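Polyphosphate:AMP phosphotransferase (Pseudomonas aeruginosa PAO1, PDB 3CZP) uses inorganic polyphosphate as phosphate donor to convert AMP to ADP, and GMP to GDP less efficiently, with magnesium as cofactor. Local coordinates at residues R70-Q75 with T103-G108; P43-I48 with R95-K100. One frame throughout, in Å; residues are numbered along the deposited sequence. Where two conformers were deposited one is given.

Contact 1. Residues R70-Q75 with T103-G108; sequences RLIEVQ and TGIFFG
Strands 72-75 and 103-107 run parallel, their axes 4.6 Å apart at closest approach and inclined by 16°, with Ile72 level with Thr103 and Val74 with Ile105. Five backbone bonds join them, with N-H and C=O of Glu73 and Gln75 both turned toward the partner strand. The Ile105 N to Glu73 O bond is the shortest at 2.7 Å, whereas the first, from Thr103 N to Leu71 O, is stretched to 3.3 Å. A water also donates to Leu71 O and reaches Thr103 OG1.

On one face, Ile72 CG2 lies 3.7 Å from Ile105 CD1, the two side chains slanting across each other. Val74 instead runs alongside Ile105. With CG1 anti to the backbone N (chi1 -174°), that branch reaches forward to meet the edge of the Phe107 ring, at CE2 and 3.6 Å away. Helix 56-66 packs on this face, and Val74 also touches Pro326 of the second subunit.

On the other face, Gln75 CG rests 3.8 Å from Phe106 CE1, the amide plane turned 74° from the ring. Gly104 pairs with Glu73 on this face. In one of its two conformers, the bent chain of Glu73 carries its carboxylate to Arg102, with which OE2 forms a salt bridge.

Strand 72-76 is one of the two edge strands of this chain's N-terminal five-stranded parallel sheet, and this pairing attaches it to strand 103-107 in a sheet of strand order 2-3-1-4-5, a fold of the P-loop NTPase type.

Contact 2. Residues P43-I48 with R95-K100; sequences PVIILI and RRLPPK. With ACT (acetate ion), chain F.
A proline-containing connection between helix 91-96 and strand 103-107 lies against the start of the central strand 44-50, where Pro98 meets Val44 and Ile45. Its CG comes 3.6 Å from Val44 O, while CD sits 3.9 Å from Ile45 CG1, the two side chains crossing at about a right angle. Ile45 holds CG1 anti to its carbonyl carbon (chi1 -55°), and beyond it CD1 reaches Leu97 CD2 at 4.2 Å. Pro43 approaches the backbone instead: its CB is 3.4 Å from Pro98 O. Lys100 continues the contact, its CG lying alongside Pro43 CD, and its extended chain carries NZ to Arg342 O.

In this P-loop NTPase-type domain, strand 44-50 occupies the middle of the parallel sheet, and the connection packs over its Ile45 side as well as on Glu73 of the edge strand 72-76.

At the helix end, Arg96 grips an acetate, probably from the crystallisation liquor. NH1 and NH2 each donate to one acetate O at 3.1 Å, so the oxygen lies in the guanidinium plane, beyond its two NH2 groups. Arg95 NE lies above one face of that guanidinium, offset toward the rim, and Arg95 NH2 forms salt bridges with Glu84 and with Glu83 of the second subunit.

From the N terminus, the chain enters strand 44-50 at 43-48, passes through helix 56-66 and reaches 70-75 at the edge strand 72-76. It then runs through helices 82-85 and 91-96 to 95-100 before returning to the sheet at 103-108. Contact 2 closes the loop from 43-48 to 95-100, contact 1 the one from 70-75 to 103-108; their segments alternate, so the loops cross rather than nest. Strand 103-107 lies between the other two, and probable hydrogen bonds from Phe106 N to Ile46 O and from Ile46 N to Gly104 O join the contacts. Pro98 CG packs against Gly104 N, bringing the connection onto the same sheet.

Contact 1. Residues R70-Q75 with T103-G108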
loop_
_atom_site.group_PDB
_atom_site.type_symbol
_atom_site.label_atom_id
_atom_site.label_comp_id
_atom_site.label_asym_id
_atom_site.label_seq_id
_atom_site.Cartn_x
_atom_site.Cartn_y
_atom_site.Cartn_z
ATOM N N ARG A 70 -17.735 -8.020 -6.340
ATOM C CA ARG A 70 -16.317 -8.291 -6.523
ATOM C C ARG A 70 -15.537 -7.126 -7.127
ATOM O O ARG A 70 -14.317 -7.096 -7.018
ATOM C CB ARG A 70 -16.076 -9.537 -7.390
ATOM C CG ARG A 70 -16.685 -10.778 -6.791
ATOM C CD ARG A 70 -16.586 -11.977 -7.684
ATOM N NE ARG A 70 -17.435 -11.884 -8.843
ATOM C CZ ARG A 70 -17.460 -12.791 -9.826
ATOM N NH1 ARG A 70 -16.723 -13.861 -9.731
ATOM N NH2 ARG A 70 -18.276 -12.634 -10.890
ATOM N N LEU A 71 -16.246 -6.219 -7.806
ATOM C CA LEU A 71 -15.642 -5.080 -8.557
ATOM C C LEU A 71 -15.885 -3.684 -7.895
ATOM O O LEU A 71 -15.652 -2.628 -8.499
ATOM C CB LEU A 71 -16.183 -5.131 -9.977
ATOM C CG LEU A 71 -15.742 -6.320 -10.880
ATOM C CD1 LEU A 71 -16.345 -6.187 -12.330
ATOM C CD2 LEU A 71 -14.191 -6.366 -10.931
ATOM N N ILE A 72 -16.379 -3.700 -6.646
ATOM C CA ILE A 72 -16.833 -2.516 -5.896
ATOM C C ILE A 72 -16.178 -2.596 -4.489
ATOM O O ILE A 72 -16.203 -3.633 -3.879
ATOM C CB ILE A 72 -18.390 -2.434 -5.718
ATOM C CG1 ILE A 72 -19.135 -2.619 -7.021
ATOM C CG2 ILE A 72 -18.782 -1.126 -5.099
ATOM C CD1 ILE A 72 -20.705 -2.608 -7.000
ATOM N N GLU A 73 -15.511 -1.527 -4.051
ATOM C CA GLU A 73 -15.041 -1.400 -2.671
ATOM C C GLU A 73 -15.926 -0.365 -2.028
ATOM O O GLU A 73 -16.194 0.652 -2.633
ATOM C CB GLU A 73 -13.597 -0.910 -2.595
ATOM C CG GLU A 73 -12.584 -1.673 -3.465
ATOM C CD GLU A 73 -12.157 -0.857 -4.701
ATOM O OE1 GLU A 73 -11.122 -0.121 -4.564
ATOM O OE2 GLU A 73 -12.876 -0.943 -5.763
ATOM N N VAL A 74 -16.405 -0.664 -0.822
ATOM C CA VAL A 74 -17.236 0.235 -0.019
ATOM C C VAL A 74 -16.463 0.607 1.242
ATOM O O VAL A 74 -16.070 -0.271 2.049
ATOM C CB VAL A 74 -18.591 -0.381 0.321
ATOM C CG1 VAL A 74 -19.453 0.598 1.010
ATOM C CG2 VAL A 74 -19.263 -0.801 -0.956
ATOM N N GLN A 75 -16.160 1.896 1.367
ATOM C CA GLN A 75 -15.372 2.426 2.485
ATOM C C GLN A 75 -16.198 3.343 3.378
ATOM O O GLN A 75 -17.131 3.967 2.915
ATOM C CB GLN A 75 -14.244 3.314 1.965
ATOM C CG GLN A 75 -13.411 2.786 0.822
ATOM C CD GLN A 75 -12.414 1.780 1.243
ATOM O OE1 GLN A 75 -12.173 1.585 2.434
ATOM N NE2 GLN A 75 -11.788 1.135 0.264
ATOM N N THR A 103 -14.815 0.482 -9.015
ATOM C CA THR A 103 -15.701 1.382 -8.353
ATOM C C THR A 103 -15.404 1.336 -6.856
ATOM O O THR A 103 -15.230 0.271 -6.248
ATOM C CB THR A 103 -17.223 0.993 -8.545
ATOM O OG1 THR A 103 -17.555 1.017 -9.926
ATOM C CG2 THR A 103 -18.205 1.916 -7.720
ATOM N N GLY A 104 -15.413 2.540 -6.297
ATOM C CA GLY A 104 -15.279 2.754 -4.866
ATOM C C GLY A 104 -16.472 3.553 -4.405
ATOM O O GLY A 104 -16.844 4.544 -5.043
ATOM N N ILE A 105 -17.079 3.131 -3.300
ATOM C CA ILE A 105 -18.243 3.854 -2.742
ATOM C C ILE A 105 -17.873 4.322 -1.310
ATOM O O ILE A 105 -17.485 3.516 -0.466
ATOM C CB ILE A 105 -19.507 2.964 -2.649
ATOM C CG1 ILE A 105 -19.861 2.353 -4.024
ATOM C CG2 ILE A 105 -20.689 3.794 -1.946
ATOM C CD1 ILE A 105 -21.129 1.501 -4.037
ATOM N N PHE A 106 -17.924 5.629 -1.104
ATOM C CA PHE A 106 -17.439 6.288 0.101
ATOM C C PHE A 106 -18.576 6.828 0.951
ATOM O O PHE A 106 -19.199 7.839 0.622
ATOM C CB PHE A 106 -16.536 7.474 -0.273
ATOM C CG PHE A 106 -15.231 7.081 -0.959
ATOM C CD1 PHE A 106 -14.873 5.761 -1.170
ATOM C CD2 PHE A 106 -14.345 8.060 -1.369
ATOM C CE1 PHE A 106 -13.631 5.444 -1.817
ATOM C CE2 PHE A 106 -13.112 7.728 -1.970
ATOM C CZ PHE A 106 -12.771 6.443 -2.169
ATOM N N PHE A 107 -18.736 6.214 2.109
ATOM C CA PHE A 107 -19.490 6.781 3.182
ATOM C C PHE A 107 -18.492 7.614 4.029
ATOM O O PHE A 107 -17.234 7.515 3.884
ATOM C CB PHE A 107 -20.056 5.700 4.119
ATOM C CG PHE A 107 -21.175 4.831 3.543
ATOM C CD1 PHE A 107 -22.503 5.112 3.808
ATOM C CD2 PHE A 107 -20.879 3.655 2.900
ATOM C CE1 PHE A 107 -23.525 4.277 3.313
ATOM C CE2 PHE A 107 -21.874 2.821 2.430
ATOM C CZ PHE A 107 -23.217 3.140 2.654
ATOM N N GLY A 108 -19.022 8.395 4.946
ATOM C CA GLY A 108 -18.161 9.170 5.885
ATOM C C GLY A 108 -17.028 9.886 5.168
ATOM O O GLY A 108 -15.877 9.877 5.654
HETATM O O HOH W 1 -16.996 -1.808 -10.656
#

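Contact 2. Residues P43-I48 with R95-K100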
loop_
_atom_site.group_PDB
_atom_site.type_symbol
_atom_site.label_atom_id
_atom_site.label_comp_id
_atom_site.label_asym_id
_atom_site.label_seq_id
_atom_site.Cartn_x
_atom_site.Cartn_y
_atom_site.Cartn_z
ATOM N N PRO A 43 -11.526 5.325 -13.134
ATOM C CA PRO A 43 -12.202 4.912 -11.925
ATOM C C PRO A 43 -13.593 5.451 -11.830
ATOM O O PRO A 43 -13.894 6.502 -12.406
ATOM C CB PRO A 43 -11.357 5.571 -10.840
ATOM C CG PRO A 43 -10.908 6.797 -11.397
ATOM C CD PRO A 43 -10.641 6.465 -12.870
ATOM N N VAL A 44 -14.420 4.773 -11.037
ATOM C CA VAL A 44 -15.700 5.301 -10.661
ATOM C C VAL A 44 -15.762 5.524 -9.157
ATOM O O VAL A 44 -15.432 4.660 -8.408
ATOM C CB VAL A 44 -16.843 4.372 -11.101
ATOM C CG1 VAL A 44 -18.221 4.950 -10.634
ATOM C CG2 VAL A 44 -16.809 4.260 -12.565
ATOM N N ILE A 45 -16.110 6.752 -8.752
ATOM C CA ILE A 45 -16.238 7.064 -7.351
ATOM C C ILE A 45 -17.640 7.554 -7.064
ATOM O O ILE A 45 -18.144 8.450 -7.751
ATOM C CB ILE A 45 -15.208 8.163 -6.901
ATOM C CG1 ILE A 45 -13.811 7.699 -7.275
ATOM C CG2 ILE A 45 -15.448 8.555 -5.331
ATOM C CD1 ILE A 45 -12.710 8.840 -7.225
ATOM N N ILE A 46 -18.241 6.980 -6.039
ATOM C CA ILE A 46 -19.595 7.303 -5.622
ATOM C C ILE A 46 -19.589 7.740 -4.156
ATOM O O ILE A 46 -19.195 7.001 -3.307
ATOM C CB ILE A 46 -20.565 6.079 -5.793
ATOM C CG1 ILE A 46 -20.539 5.512 -7.246
ATOM C CG2 ILE A 46 -21.949 6.422 -5.295
ATOM C CD1 ILE A 46 -21.234 4.079 -7.389
ATOM N N LEU A 47 -19.973 8.994 -3.916
ATOM C CA LEU A 47 -20.153 9.542 -2.557
ATOM C C LEU A 47 -21.603 9.450 -2.119
ATOM O O LEU A 47 -22.526 9.719 -2.888
ATOM C CB LEU A 47 -19.661 10.965 -2.475
ATOM C CG LEU A 47 -18.288 11.337 -3.099
ATOM C CD1 LEU A 47 -17.966 12.836 -2.807
ATOM C CD2 LEU A 47 -17.180 10.366 -2.718
ATOM N N ILE A 48 -21.771 9.067 -0.863
ATOM C CA ILE A 48 -23.065 8.760 -0.252
ATOM C C ILE A 48 -23.169 9.641 0.961
ATOM O O ILE A 48 -22.319 9.555 1.836
ATOM C CB ILE A 48 -23.203 7.211 0.136
ATOM C CG1 ILE A 48 -23.002 6.340 -1.112
ATOM C CG2 ILE A 48 -24.499 6.935 0.873
ATOM C CD1 ILE A 48 -24.067 6.510 -2.224
ATOM N N ARG A 95 -5.433 7.140 -0.175
ATOM C CA ARG A 95 -5.071 5.778 0.082
ATOM C C ARG A 95 -6.136 4.795 -0.424
ATOM O O ARG A 95 -5.799 3.655 -0.851
ATOM C CB ARG A 95 -4.756 5.560 1.580
ATOM C CG ARG A 95 -4.608 4.125 1.925
ATOM C CD ARG A 95 -3.693 3.759 3.002
ATOM N NE ARG A 95 -4.326 3.808 4.289
ATOM C CZ ARG A 95 -3.821 3.255 5.381
ATOM N NH1 ARG A 95 -2.713 2.537 5.356
ATOM N NH2 ARG A 95 -4.470 3.382 6.509
ATOM N N ARG A 96 -7.409 5.203 -0.398
ATOM C CA ARG A 96 -8.524 4.304 -0.791
ATOM C C ARG A 96 -9.141 4.588 -2.131
ATOM O O ARG A 96 -10.161 3.972 -2.485
ATOM C CB ARG A 96 -9.670 4.319 0.236
ATOM C CG ARG A 96 -9.302 4.022 1.669
ATOM C CD ARG A 96 -8.506 2.775 1.788
ATOM N NE ARG A 96 -8.130 2.585 3.202
ATOM C CZ ARG A 96 -7.267 1.659 3.675
ATOM N NH1 ARG A 96 -6.625 0.807 2.854
ATOM N NH2 ARG A 96 -7.063 1.566 5.007
ATOM N N LEU A 97 -8.510 5.417 -2.950
ATOM C CA LEU A 97 -9.071 5.648 -4.264
ATOM C C LEU A 97 -9.095 4.322 -5.041
ATOM O O LEU A 97 -8.140 3.549 -4.946
ATOM C CB LEU A 97 -8.360 6.774 -4.986
ATOM C CG LEU A 97 -8.431 8.152 -4.348
ATOM C CD1 LEU A 97 -7.606 9.094 -5.192
ATOM C CD2 LEU A 97 -9.864 8.763 -4.191
ATOM N N PRO A 98 -10.200 4.037 -5.811
ATOM C CA PRO A 98 -10.218 2.793 -6.577
ATOM C C PRO A 98 -9.451 2.985 -7.857
ATOM O O PRO A 98 -9.479 4.051 -8.414
ATOM C CB PRO A 98 -11.693 2.608 -6.914
ATOM C CG PRO A 98 -12.248 4.012 -6.860
ATOM C CD PRO A 98 -11.395 4.859 -6.069
ATOM N N PRO A 99 -8.740 1.959 -8.313
ATOM C CA PRO A 99 -7.993 2.015 -9.553
ATOM C C PRO A 99 -8.896 2.084 -10.802
ATOM O O PRO A 99 -10.091 1.730 -10.776
ATOM C CB PRO A 99 -7.180 0.714 -9.528
ATOM C CG PRO A 99 -7.841 -0.164 -8.472
ATOM C CD PRO A 99 -8.653 0.679 -7.596
ATOM N N LYS A 100 -8.328 2.466 -11.906
ATOM C CA LYS A 100 -9.028 2.388 -13.158
ATOM C C LYS A 100 -9.691 1.061 -13.358
ATOM O O LYS A 100 -9.086 -0.005 -13.053
ATOM C CB LYS A 100 -8.041 2.659 -14.301
ATOM C CG LYS A 100 -7.502 4.056 -14.274
ATOM C CD LYS A 100 -6.428 4.231 -15.351
ATOM C CE LYS A 100 -5.758 5.588 -15.267
ATOM N NZ LYS A 100 -4.723 5.691 -16.316
HETATM C C ACT F . -4.126 -1.265 5.436
HETATM O O ACT F . -5.262 -1.013 5.022
HETATM O OXT ACT F . -4.050 -1.337 6.670
HETATM C CH3 ACT F . -2.955 -1.456 4.529
#